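Adhesin LabA (Helicobacter pylori, PDB 6GMM) probably mediates attachment of the bacterium to the gastric mucosa by acting as a lectin for LacdiNAc sugars. Local coordinates at residues I80-P85 and I125-Y131; F98-P102 and N135-Q139; L222-I226 and I237-E241; G121-L126 and S204-W208. One frame throughout, in Å; residues are numbered along the deposited sequence.

Contact 1 of 4, residues I80-P85 and I125-Y131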
loop_
_atom_site.group_PDB
_atom_site.type_symbol
_atom_site.label_atom_id
_atom_site.label_comp_id
_atom_site.label_asym_id
_atom_site.label_seq_id
_atom_site.Cartn_x
_atom_site.Cartn_y
_atom_site.Cartn_z
ATOM N N ILE A 80 -5.654 19.031 -23.844
ATOM C CA ILE A 80 -6.881 18.295 -24.150
ATOM C C ILE A 80 -7.729 19.154 -25.059
ATOM O O ILE A 80 -8.058 20.299 -24.697
ATOM C CB ILE A 80 -7.676 17.880 -22.885
ATOM C CG1 ILE A 80 -6.970 16.766 -22.125
ATOM C CG2 ILE A 80 -9.133 17.489 -23.254
ATOM C CD1 ILE A 80 -7.449 16.626 -20.720
ATOM N N SER A 81 -8.098 18.585 -26.238
ATOM C CA SER A 81 -8.935 19.178 -27.280
ATOM C C SER A 81 -10.012 20.062 -26.626
ATOM O O SER A 81 -10.775 19.558 -25.790
ATOM C CB SER A 81 -9.563 18.079 -28.129
ATOM O OG SER A 81 -9.773 18.590 -29.431
ATOM N N PRO A 82 -9.979 21.397 -26.887
ATOM C CA PRO A 82 -10.872 22.333 -26.184
ATOM C C PRO A 82 -12.265 21.814 -25.873
ATOM O O PRO A 82 -13.029 21.431 -26.751
ATOM C CB PRO A 82 -10.892 23.568 -27.085
ATOM C CG PRO A 82 -9.931 23.252 -28.228
ATOM C CD PRO A 82 -9.072 22.136 -27.774
ATOM N N CYS A 83 -12.573 21.808 -24.589
ATOM C CA CYS A 83 -13.837 21.300 -24.065
ATOM C C CYS A 83 -15.027 22.148 -24.473
ATOM O O CYS A 83 -14.870 23.349 -24.724
ATOM C CB CYS A 83 -13.758 21.135 -22.550
ATOM S SG CYS A 83 -13.379 22.673 -21.665
ATOM N N GLY A 84 -16.196 21.507 -24.495
ATOM C CA GLY A 84 -17.477 22.126 -24.788
ATOM C C GLY A 84 -18.615 21.133 -24.978
ATOM O O GLY A 84 -18.377 19.922 -24.920
ATOM N N PRO A 85 -19.869 21.609 -25.233
ATOM C CA PRO A 85 -20.996 20.673 -25.387
ATOM C C PRO A 85 -21.283 20.134 -26.794
ATOM O O PRO A 85 -22.082 19.202 -26.915
ATOM C CB PRO A 85 -22.180 21.510 -24.926
ATOM C CG PRO A 85 -21.833 22.895 -25.374
ATOM C CD PRO A 85 -20.333 23.012 -25.311
ATOM N N ILE A 125 -13.381 16.169 -28.624
ATOM C CA ILE A 125 -13.276 17.070 -27.488
ATOM C C ILE A 125 -13.846 16.470 -26.200
ATOM O O ILE A 125 -14.656 15.533 -26.224
ATOM C CB ILE A 125 -13.892 18.462 -27.802
ATOM C CG1 ILE A 125 -15.446 18.411 -27.933
ATOM C CG2 ILE A 125 -13.224 19.103 -29.040
ATOM C CD1 ILE A 125 -16.183 19.780 -27.671
ATOM N N LEU A 126 -13.435 17.055 -25.074
ATOM C CA LEU A 126 -13.935 16.633 -23.784
ATOM C C LEU A 126 -15.246 17.343 -23.509
ATOM O O LEU A 126 -15.287 18.544 -23.527
ATOM C CB LEU A 126 -12.897 16.927 -22.676
ATOM C CG LEU A 126 -13.156 16.290 -21.318
ATOM C CD1 LEU A 126 -13.028 14.785 -21.399
ATOM C CD2 LEU A 126 -12.184 16.828 -20.267
ATOM N N SER A 127 -16.308 16.601 -23.231
ATOM C CA SER A 127 -17.624 17.108 -22.833
ATOM C C SER A 127 -17.504 18.121 -21.662
ATOM O O SER A 127 -16.601 18.000 -20.839
ATOM C CB SER A 127 -18.444 15.925 -22.332
ATOM O OG SER A 127 -19.747 16.339 -21.971
ATOM N N THR A 128 -18.450 19.053 -21.551
ATOM C CA THR A 128 -18.490 20.027 -20.453
ATOM C C THR A 128 -18.767 19.276 -19.151
ATOM O O THR A 128 -18.024 19.488 -18.193
ATOM C CB THR A 128 -19.518 21.124 -20.723
ATOM O OG1 THR A 128 -19.135 21.844 -21.902
ATOM C CG2 THR A 128 -19.658 22.098 -19.554
ATOM N N GLU A 129 -19.745 18.316 -19.156
ATOM C CA GLU A 129 -20.080 17.499 -17.979
ATOM C C GLU A 129 -18.867 16.728 -17.425
ATOM O O GLU A 129 -18.674 16.716 -16.210
ATOM C CB GLU A 129 -21.309 16.570 -18.187
ATOM C CG GLU A 129 -21.260 15.523 -19.287
ATOM C CD GLU A 129 -22.597 14.889 -19.667
ATOM O OE1 GLU A 129 -23.622 15.177 -19.003
ATOM O OE2 GLU A 129 -22.623 14.120 -20.657
ATOM N N ASN A 130 -18.027 16.127 -18.307
ATOM C CA ASN A 130 -16.816 15.414 -17.867
ATOM C C ASN A 130 -15.754 16.401 -17.367
ATOM O O ASN A 130 -14.980 16.059 -16.518
ATOM C CB ASN A 130 -16.260 14.549 -18.970
ATOM C CG ASN A 130 -17.092 13.318 -19.224
ATOM O OD1 ASN A 130 -17.790 12.802 -18.349
ATOM N ND2 ASN A 130 -17.014 12.799 -20.429
ATOM N N TYR A 131 -15.710 17.616 -17.884
ATOM C CA TYR A 131 -14.735 18.570 -17.371
ATOM C C TYR A 131 -15.162 18.930 -15.951
ATOM O O TYR A 131 -14.332 18.848 -15.045
ATOM C CB TYR A 131 -14.564 19.816 -18.269
ATOM C CG TYR A 131 -13.350 20.622 -17.855
ATOM C CD1 TYR A 131 -13.375 21.417 -16.711
ATOM C CD2 TYR A 131 -12.147 20.509 -18.542
ATOM C CE1 TYR A 131 -12.241 22.099 -16.280
ATOM C CE2 TYR A 131 -11.008 21.192 -18.125
ATOM C CZ TYR A 131 -11.056 21.973 -16.982
ATOM O OH TYR A 131 -9.932 22.612 -16.522
#

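Contact 2 of 4, residues F98-P102 and N135-Q139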
loop_
_atom_site.group_PDB
_atom_site.type_symbol
_atom_site.label_atom_id
_atom_site.label_comp_id
_atom_site.label_asym_id
_atom_site.label_seq_id
_atom_site.Cartn_x
_atom_site.Cartn_y
_atom_site.Cartn_z
ATOM N N PHE A 98 -14.898 27.385 -15.472
ATOM C CA PHE A 98 -14.248 26.816 -14.311
ATOM C C PHE A 98 -13.011 27.627 -13.922
ATOM O O PHE A 98 -12.120 27.866 -14.741
ATOM C CB PHE A 98 -13.918 25.340 -14.583
ATOM C CG PHE A 98 -15.092 24.535 -15.126
ATOM C CD1 PHE A 98 -15.333 24.458 -16.500
ATOM C CD2 PHE A 98 -15.951 23.863 -14.267
ATOM C CE1 PHE A 98 -16.420 23.720 -16.998
ATOM C CE2 PHE A 98 -17.018 23.110 -14.767
ATOM C CZ PHE A 98 -17.261 23.062 -16.130
ATOM N N HIS A 99 -12.994 28.094 -12.674
ATOM C CA HIS A 99 -11.891 28.868 -12.118
ATOM C C HIS A 99 -10.918 27.951 -11.394
ATOM O O HIS A 99 -11.277 26.824 -11.021
ATOM C CB HIS A 99 -12.443 29.885 -11.137
ATOM C CG HIS A 99 -13.141 31.003 -11.824
ATOM N ND1 HIS A 99 -14.472 30.904 -12.190
ATOM C CD2 HIS A 99 -12.639 32.164 -12.294
ATOM C CE1 HIS A 99 -14.747 32.023 -12.832
ATOM N NE2 HIS A 99 -13.671 32.809 -12.926
ATOM N N ASN A 100 -9.698 28.470 -11.131
ATOM C CA ASN A 100 -8.629 27.795 -10.400
ATOM C C ASN A 100 -8.217 26.487 -11.037
ATOM O O ASN A 100 -7.640 25.653 -10.364
ATOM C CB ASN A 100 -8.992 27.617 -8.912
ATOM C CG ASN A 100 -9.565 28.858 -8.295
ATOM O OD1 ASN A 100 -8.950 29.937 -8.318
ATOM N ND2 ASN A 100 -10.765 28.734 -7.748
ATOM N N THR A 101 -8.454 26.323 -12.343
ATOM C CA THR A 101 -8.040 25.110 -13.033
ATOM C C THR A 101 -6.487 25.037 -13.150
ATOM O O THR A 101 -5.804 26.039 -12.877
ATOM C CB THR A 101 -8.734 24.989 -14.412
ATOM O OG1 THR A 101 -8.260 26.011 -15.292
ATOM C CG2 THR A 101 -10.255 24.982 -14.308
ATOM N N PRO A 102 -5.913 23.866 -13.544
ATOM C CA PRO A 102 -4.453 23.807 -13.691
ATOM C C PRO A 102 -3.932 24.867 -14.654
ATOM O O PRO A 102 -4.502 25.074 -15.713
ATOM C CB PRO A 102 -4.200 22.407 -14.268
ATOM C CG PRO A 102 -5.419 21.621 -13.966
ATOM C CD PRO A 102 -6.555 22.570 -13.890
ATOM N N ASN A 135 -12.870 18.314 -12.777
ATOM C CA ASN A 135 -12.581 19.557 -12.039
ATOM C C ASN A 135 -13.004 19.513 -10.567
ATOM O O ASN A 135 -12.249 20.005 -9.721
ATOM C CB ASN A 135 -13.196 20.793 -12.690
ATOM C CG ASN A 135 -12.798 22.069 -11.974
ATOM O OD1 ASN A 135 -11.602 22.432 -11.939
ATOM N ND2 ASN A 135 -13.777 22.692 -11.270
ATOM N N LYS A 136 -14.228 18.973 -10.276
ATOM C CA LYS A 136 -14.780 18.934 -8.920
ATOM C C LYS A 136 -13.869 18.089 -8.073
ATOM O O LYS A 136 -13.473 18.508 -6.988
ATOM C CB LYS A 136 -16.229 18.400 -8.910
ATOM C CG LYS A 136 -16.891 18.386 -7.533
ATOM C CD LYS A 136 -18.382 18.114 -7.649
ATOM C CE LYS A 136 -19.050 17.981 -6.303
ATOM N NZ LYS A 136 -20.531 18.021 -6.419
ATOM N N ALA A 137 -13.499 16.913 -8.601
ATOM C CA ALA A 137 -12.597 15.979 -7.957
ATOM C C ALA A 137 -11.247 16.668 -7.670
ATOM O O ALA A 137 -10.788 16.636 -6.531
ATOM C CB ALA A 137 -12.398 14.763 -8.837
ATOM N N TYR A 138 -10.659 17.337 -8.682
ATOM C CA TYR A 138 -9.385 18.047 -8.560
ATOM C C TYR A 138 -9.448 19.134 -7.466
ATOM O O TYR A 138 -8.527 19.252 -6.655
ATOM C CB TYR A 138 -8.992 18.649 -9.927
ATOM C CG TYR A 138 -7.787 19.566 -9.897
ATOM C CD1 TYR A 138 -6.495 19.057 -9.979
ATOM C CD2 TYR A 138 -7.939 20.946 -9.832
ATOM C CE1 TYR A 138 -5.387 19.902 -10.018
ATOM C CE2 TYR A 138 -6.837 21.797 -9.826
ATOM C CZ TYR A 138 -5.564 21.271 -9.941
ATOM O OH TYR A 138 -4.488 22.115 -9.955
ATOM N N GLN A 139 -10.547 19.904 -7.441
ATOM C CA GLN A 139 -10.717 20.988 -6.472
ATOM C C GLN A 139 -10.799 20.478 -5.064
ATOM O O GLN A 139 -10.237 21.122 -4.187
ATOM C CB GLN A 139 -11.897 21.930 -6.803
ATOM C CG GLN A 139 -11.815 22.659 -8.138
ATOM C CD GLN A 139 -10.619 23.550 -8.336
ATOM O OE1 GLN A 139 -10.068 24.134 -7.389
ATOM N NE2 GLN A 139 -10.222 23.700 -9.597
HETATM O O HOH W 1 -13.307 25.306 -10.058
HETATM O O HOH W 2 -4.898 24.557 -8.947
HETATM O O HOH W 3 -7.181 24.984 -7.433
#

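Contact 3 of 4, residues L222-I226 and I237-E241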
loop_
_atom_site.group_PDB
_atom_site.type_symbol
_atom_site.label_atom_id
_atom_site.label_comp_id
_atom_site.label_asym_id
_atom_site.label_seq_id
_atom_site.Cartn_x
_atom_site.Cartn_y
_atom_site.Cartn_z
ATOM N N LEU A 222 4.687 16.334 -26.622
ATOM C CA LEU A 222 4.618 17.553 -25.829
ATOM C C LEU A 222 5.283 17.410 -24.475
ATOM O O LEU A 222 5.550 18.437 -23.837
ATOM C CB LEU A 222 3.161 17.990 -25.612
ATOM C CG LEU A 222 2.408 18.541 -26.806
ATOM C CD1 LEU A 222 0.938 18.577 -26.500
ATOM C CD2 LEU A 222 2.901 19.929 -27.198
ATOM N N TRP A 223 5.503 16.149 -24.004
ATOM C CA TRP A 223 6.114 15.866 -22.715
ATOM C C TRP A 223 7.324 14.961 -22.868
ATOM O O TRP A 223 7.292 13.998 -23.644
ATOM C CB TRP A 223 5.105 15.192 -21.755
ATOM C CG TRP A 223 3.723 15.791 -21.764
ATOM C CD1 TRP A 223 3.190 16.650 -20.847
ATOM C CD2 TRP A 223 2.671 15.488 -22.689
ATOM N NE1 TRP A 223 1.886 16.951 -21.180
ATOM C CE2 TRP A 223 1.541 16.246 -22.304
ATOM C CE3 TRP A 223 2.587 14.684 -23.839
ATOM C CZ2 TRP A 223 0.352 16.246 -23.045
ATOM C CZ3 TRP A 223 1.411 14.688 -24.572
ATOM C CH2 TRP A 223 0.310 15.458 -24.173
ATOM N N GLU A 224 8.378 15.239 -22.082
ATOM C CA GLU A 224 9.579 14.395 -22.017
ATOM C C GLU A 224 9.166 13.071 -21.388
ATOM O O GLU A 224 8.296 13.066 -20.516
ATOM C CB GLU A 224 10.660 15.051 -21.147
ATOM C CG GLU A 224 11.342 16.235 -21.809
ATOM C CD GLU A 224 12.267 15.903 -22.967
ATOM O OE1 GLU A 224 12.725 14.742 -23.064
ATOM O OE2 GLU A 224 12.556 16.822 -23.763
ATOM N N GLY A 225 9.730 11.965 -21.867
ATOM C CA GLY A 225 9.416 10.641 -21.329
ATOM C C GLY A 225 8.162 9.995 -21.888
ATOM O O GLY A 225 7.963 8.795 -21.689
ATOM N N ILE A 226 7.304 10.782 -22.593
ATOM C CA ILE A 226 6.085 10.319 -23.240
ATOM C C ILE A 226 6.391 10.227 -24.740
ATOM O O ILE A 226 6.669 11.234 -25.384
ATOM C CB ILE A 226 4.910 11.281 -22.924
ATOM C CG1 ILE A 226 4.596 11.342 -21.391
ATOM C CG2 ILE A 226 3.669 10.976 -23.763
ATOM C CD1 ILE A 226 4.059 10.066 -20.695
ATOM N N ILE A 237 -2.003 7.779 -25.649
ATOM C CA ILE A 237 -0.730 8.402 -25.262
ATOM C C ILE A 237 -0.317 8.051 -23.801
ATOM O O ILE A 237 0.842 7.722 -23.560
ATOM C CB ILE A 237 -0.785 9.944 -25.503
ATOM C CG1 ILE A 237 -0.844 10.252 -27.003
ATOM C CG2 ILE A 237 0.415 10.674 -24.887
ATOM C CD1 ILE A 237 -1.443 11.631 -27.346
ATOM N N PHE A 238 -1.268 8.146 -22.854
ATOM C CA PHE A 238 -1.010 7.939 -21.420
ATOM C C PHE A 238 -1.452 6.580 -20.831
ATOM O O PHE A 238 -1.518 6.453 -19.609
ATOM C CB PHE A 238 -1.636 9.093 -20.620
ATOM C CG PHE A 238 -1.053 10.435 -20.962
ATOM C CD1 PHE A 238 0.152 10.849 -20.407
ATOM C CD2 PHE A 238 -1.685 11.272 -21.871
ATOM C CE1 PHE A 238 0.704 12.090 -20.737
ATOM C CE2 PHE A 238 -1.133 12.518 -22.209
ATOM C CZ PHE A 238 0.059 12.916 -21.641
ATOM N N LYS A 239 -1.657 5.553 -21.676
ATOM C CA LYS A 239 -2.032 4.173 -21.308
ATOM C C LYS A 239 -1.240 3.623 -20.094
ATOM O O LYS A 239 -1.838 3.125 -19.124
ATOM C CB LYS A 239 -1.808 3.268 -22.526
ATOM C CG LYS A 239 -2.766 2.105 -22.664
ATOM C CD LYS A 239 -2.539 1.435 -24.027
ATOM C CE LYS A 239 -3.363 0.189 -24.246
ATOM N NZ LYS A 239 -2.926 -0.546 -25.467
ATOM N N ASN A 240 0.102 3.735 -20.147
ATOM C CA ASN A 240 0.996 3.251 -19.085
ATOM C C ASN A 240 0.805 4.048 -17.794
ATOM O O ASN A 240 0.606 3.452 -16.752
ATOM C CB ASN A 240 2.449 3.308 -19.562
ATOM C CG ASN A 240 3.469 2.940 -18.524
ATOM O OD1 ASN A 240 3.808 1.773 -18.364
ATOM N ND2 ASN A 240 3.983 3.929 -17.802
ATOM N N GLU A 241 0.821 5.386 -17.884
ATOM C CA GLU A 241 0.690 6.309 -16.758
ATOM C C GLU A 241 -0.670 6.228 -16.096
ATOM O O GLU A 241 -0.733 6.194 -14.875
ATOM C CB GLU A 241 1.056 7.738 -17.149
ATOM C CG GLU A 241 2.517 7.900 -17.548
ATOM C CD GLU A 241 2.956 7.212 -18.832
ATOM O OE1 GLU A 241 2.132 7.087 -19.768
ATOM O OE2 GLU A 241 4.124 6.766 -18.886
#

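Contact 4 of 4, residues G121-L126 and S204-W208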
loop_
_atom_site.group_PDB
_atom_site.type_symbol
_atom_site.label_atom_id
_atom_site.label_comp_id
_atom_site.label_asym_id
_atom_site.label_seq_id
_atom_site.Cartn_x
_atom_site.Cartn_y
_atom_site.Cartn_z
ATOM N N GLY A 121 -16.540 13.425 -27.086
ATOM C CA GLY A 121 -16.372 11.981 -26.996
ATOM C C GLY A 121 -14.949 11.517 -27.237
ATOM O O GLY A 121 -14.072 12.335 -27.520
ATOM N N PRO A 122 -14.675 10.201 -27.135
ATOM C CA PRO A 122 -13.297 9.718 -27.377
ATOM C C PRO A 122 -12.751 10.116 -28.751
ATOM O O PRO A 122 -13.506 10.128 -29.720
ATOM C CB PRO A 122 -13.419 8.208 -27.224
ATOM C CG PRO A 122 -14.645 8.009 -26.410
ATOM C CD PRO A 122 -15.583 9.083 -26.814
ATOM N N TYR A 123 -11.450 10.510 -28.804
ATOM C CA TYR A 123 -10.739 10.949 -30.018
ATOM C C TYR A 123 -11.322 12.267 -30.548
ATOM O O TYR A 123 -11.011 12.707 -31.666
ATOM C CB TYR A 123 -10.652 9.825 -31.087
ATOM C CG TYR A 123 -9.814 8.642 -30.637
ATOM C CD1 TYR A 123 -10.271 7.771 -29.649
ATOM C CD2 TYR A 123 -8.580 8.370 -31.225
ATOM C CE1 TYR A 123 -9.508 6.683 -29.235
ATOM C CE2 TYR A 123 -7.805 7.287 -30.812
ATOM C CZ TYR A 123 -8.282 6.435 -29.830
ATOM O OH TYR A 123 -7.520 5.363 -29.410
ATOM N N SER A 124 -12.131 12.925 -29.697
ATOM C CA SER A 124 -12.736 14.220 -30.000
ATOM C C SER A 124 -12.589 15.111 -28.758
ATOM O O SER A 124 -11.736 14.821 -27.932
ATOM C CB SER A 124 -14.196 14.041 -30.402
ATOM O OG SER A 124 -14.683 15.291 -30.834
ATOM N N ILE A 125 -13.381 16.169 -28.624
ATOM C CA ILE A 125 -13.276 17.070 -27.488
ATOM C C ILE A 125 -13.846 16.470 -26.200
ATOM O O ILE A 125 -14.656 15.533 -26.224
ATOM C CB ILE A 125 -13.892 18.462 -27.802
ATOM C CG1 ILE A 125 -15.446 18.411 -27.933
ATOM C CG2 ILE A 125 -13.224 19.103 -29.040
ATOM C CD1 ILE A 125 -16.183 19.780 -27.671
ATOM N N LEU A 126 -13.435 17.055 -25.074
ATOM C CA LEU A 126 -13.935 16.633 -23.784
ATOM C C LEU A 126 -15.246 17.343 -23.509
ATOM O O LEU A 126 -15.287 18.544 -23.527
ATOM C CB LEU A 126 -12.897 16.927 -22.676
ATOM C CG LEU A 126 -13.156 16.290 -21.318
ATOM C CD1 LEU A 126 -13.028 14.785 -21.399
ATOM C CD2 LEU A 126 -12.184 16.828 -20.267
ATOM N N SER A 204 -12.045 6.891 -19.636
ATOM C CA SER A 204 -13.262 6.527 -20.394
ATOM C C SER A 204 -13.682 7.593 -21.430
ATOM O O SER A 204 -14.040 7.236 -22.565
ATOM C CB SER A 204 -14.418 6.169 -19.461
ATOM O OG SER A 204 -14.663 7.183 -18.499
ATOM N N ALA A 205 -13.622 8.900 -21.054
ATOM C CA ALA A 205 -13.942 9.974 -21.984
ATOM C C ALA A 205 -12.897 9.959 -23.107
ATOM O O ALA A 205 -13.243 10.174 -24.266
ATOM C CB ALA A 205 -13.936 11.314 -21.269
ATOM N N CYS A 206 -11.639 9.593 -22.766
ATOM C CA CYS A 206 -10.511 9.474 -23.697
ATOM C C CYS A 206 -10.517 10.591 -24.781
ATOM O O CYS A 206 -10.578 10.276 -25.972
ATOM C CB CYS A 206 -10.500 8.086 -24.328
ATOM S SG CYS A 206 -9.159 7.839 -25.518
ATOM N N PRO A 207 -10.477 11.890 -24.406
ATOM C CA PRO A 207 -10.525 12.950 -25.431
ATOM C C PRO A 207 -9.264 12.962 -26.298
ATOM O O PRO A 207 -8.300 12.276 -25.961
ATOM C CB PRO A 207 -10.636 14.223 -24.585
ATOM C CG PRO A 207 -9.923 13.859 -23.314
ATOM C CD PRO A 207 -10.404 12.474 -23.052
ATOM N N TRP A 208 -9.268 13.720 -27.393
ATOM C CA TRP A 208 -8.116 13.830 -28.281
ATOM C C TRP A 208 -7.110 14.788 -27.667
ATOM O O TRP A 208 -7.476 15.603 -26.835
ATOM C CB TRP A 208 -8.573 14.322 -29.659
ATOM C CG TRP A 208 -7.519 14.433 -30.721
ATOM C CD1 TRP A 208 -7.040 15.585 -31.274
ATOM C CD2 TRP A 208 -6.931 13.356 -31.464
ATOM N NE1 TRP A 208 -6.189 15.295 -32.319
ATOM C CE2 TRP A 208 -6.099 13.934 -32.455
ATOM C CE3 TRP A 208 -7.023 11.957 -31.393
ATOM C CZ2 TRP A 208 -5.329 13.155 -33.339
ATOM C CZ3 TRP A 208 -6.289 11.187 -32.292
ATOM C CH2 TRP A 208 -5.444 11.785 -33.243
HETATM O O HOH W 4 -13.784 13.103 -24.594
#

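Contact 1 of 4, residues I80-P85 and I125-Y131
Leu126 O takes the backbone N-H of Gly84 at 3.2 Å. Cys83 adds a C-H contact to the same carbonyl, with CA also 3.2 Å from the oxygen. Gly84 answers from its other end: its O lies 3.6 Å from Ser127 CA in a second C-H contact. The hydroxyl of Thr128 sits against the Gly84 backbone, with OG1 3.2 Å from Gly84 C, while OG1 is hydrogen-bonded to Gly94 O and weakly to Cys113 O. Ile125 lies along the chain from Pro82 to Gly84. Its CB is 3.3 Å from Pro82 O, and CD1 reaches Gly84 O at the far end of the side chain. Ile80 CG2 packs on Leu126 CB. Cys83 SG stands between its own backbone N and carbonyl carbon (chi1 59°), which directs it to the Tyr131 ring, 4.6 Å from the centroid and oblique to it. The same sulfur is bonded to Cys113. Ring contacts with Phe98 and Trp73 also flank Tyr131. Ser127 is the N-cap of helix 128-145. This is a disulfide-tied loop packed on a helix start, with a cystine sulfur against an aromatic ring.

Contact 2 of 4, residues F98-P102 and N135-Q139
The Tyr138 ring has Pro102 over one face, with CG 4.0 Å above the plane and displaced toward the rim. At the edge of the same ring, near its plane, lie Asn100 O and Gln139 NE2. Trp73 meets Tyr138 edge-to-face from outside the two segments. The Phe98 ring and the Asn135 amide are turned 60° apart, and Asn135 ND2 comes obliquely to Phe98 CD2. On the other branch of that amide, OD1 faces the methyl CG2 of Thr101.

The two amides of the helix are joined. Gln139 NE2 gives a nearly straight bond of 3.0 Å to Asn135 OD1, one helical turn earlier. Asn135 CG is anti to its own backbone N (chi1 -176°), and Gln139 bends at chi2, -59°, bringing the groups together. The second N-H of Gln139 points at Asn100 O, a straight but weak bond of 3.3 Å. Both protons of this NH2 are thus used, which should fix the amide's rotation.

Three waters bridge the segments. One molecule links His99 O to Asn135 ND2, at 2.7 Å from His99 O. Another connects Asn100 O with Gln139 OE1, and a third joins Asn100 O to Tyr138 OH through a longer bond to the carbonyl. Tyr138 OH also bonds Gln74 NE2. Asn100 O therefore receives one amide and two waters. The chemistry implies a polar, partly hydrated seam: loop carbonyls meet the polar ends of the helix side chains through one weak direct bond and three waters, beside the apolar patch of Pro102 on Tyr138.

Contact 3 of 4, residues L222-I226 and I237-E241
Phe238 meets Trp223 in a T-shaped stack. The edge of Phe238 points at the face of the six-membered ring of Trp223, with centroids 4.8 Å apart and planes at 75°. Phe238 CZ is the atom that makes the approach, 3.6 Å from Trp223 CH2. Ile226 packs beside this pair with its two branches. Its CG2 presses on Ile237 CG2 at 3.5 Å, a tight carbon contact. Its CD1 touches both the Phe238 ring, 3.9 Å from CE1, and the Glu241 carboxylate, 3.6 Å from CD. Ile226 CG1 is anti to the carbonyl carbon (chi1 -62°), and the turn at chi2 (-66°) brings CD1 to these two groups.

Further out, Leu222 CB lies on the other face of Trp223. A type II turn from Trp223 to Ile226, with Gly225 at positive phi, brings Trp223 and Ile226 both against Ile237 and Phe238. Asn240 ND2 reaches Glu241 OE2 from above the carboxylate plane, and also bonds Arg313 O. Trp223 NE1 bonds Val75 O.

The contact joins the loop before helix 234-237 to the junction between that helix and helix 239-264. Helix 57-76 meets it through Leu72 and Met76, and helix 316-323 through Phe318.

Contact 4 of 4, residues G121-L126 and S204-W208
A type II beta turn from Gly121 to Ser124 packs against the chain leaving helix 188-205. The turn closes with Ser124 N bonded to Gly121 O. Two backbone hydrogen bonds then fasten it across the contact. Tyr123 N donates to Cys206 O at 3.0 Å, in the carbonyl plane. Trp208 N donates to Ser124 O at 2.8 Å, with an N-H...O angle of 168°. Pro122 CA leans on two successive carbonyls from one side, in C-H...O contacts of 3.1 Å to both Ala205 O and Cys206 O. A water lies between Ile125 O and Ala205 O, 3.0 Å from the latter.

Tyr123 CE1 comes 3.9 Å from Cys206 SG, and the sulfur is oblique to the ring. On the other side of the ring's rim, CD2 meets the edge of Trp208 at CZ3, 3.8 Å away, the side chains crossing at about a right angle. With CG opposite the backbone N (chi1 -177°), the Trp208 ring is carried to Tyr123 CD2. Tyr123 OH bonds Asp231. On the buried flank, Leu126 CD1 touches Ala205 CB at 3.6 Å, then the Pro207 ring, beside which the leucine lies pointing the same way.

Cys206 leaves the helix with positive phi and is bonded to Cys235. What results is a beta turn docked by backbone bonds on a helix C-terminus, next to a disulfide whose sulfur meets an aromatic ring.

In the fold
Contacts 1 and 4 are neighbours, with centres about 8 Å apart, and share Ile125 and Leu126. One strip of chain is thus held by loop 80-85 and by the end of helix 188-205. Both rely on backbone bonds and a disulfide sulfur near a tyrosine, but contact 1 is buried and contact 4 reaches the surface. Contact 2 lies further along helix 128-145 and touches contact 1 where Tyr131 meets Phe98 and Thr101. It is buried too, yet its bonds run through amides and waters. Contact 3, also buried, stands apart, about 16 Å from contact 4 between centres, and is the apolar one, with no hydrogen bond across it.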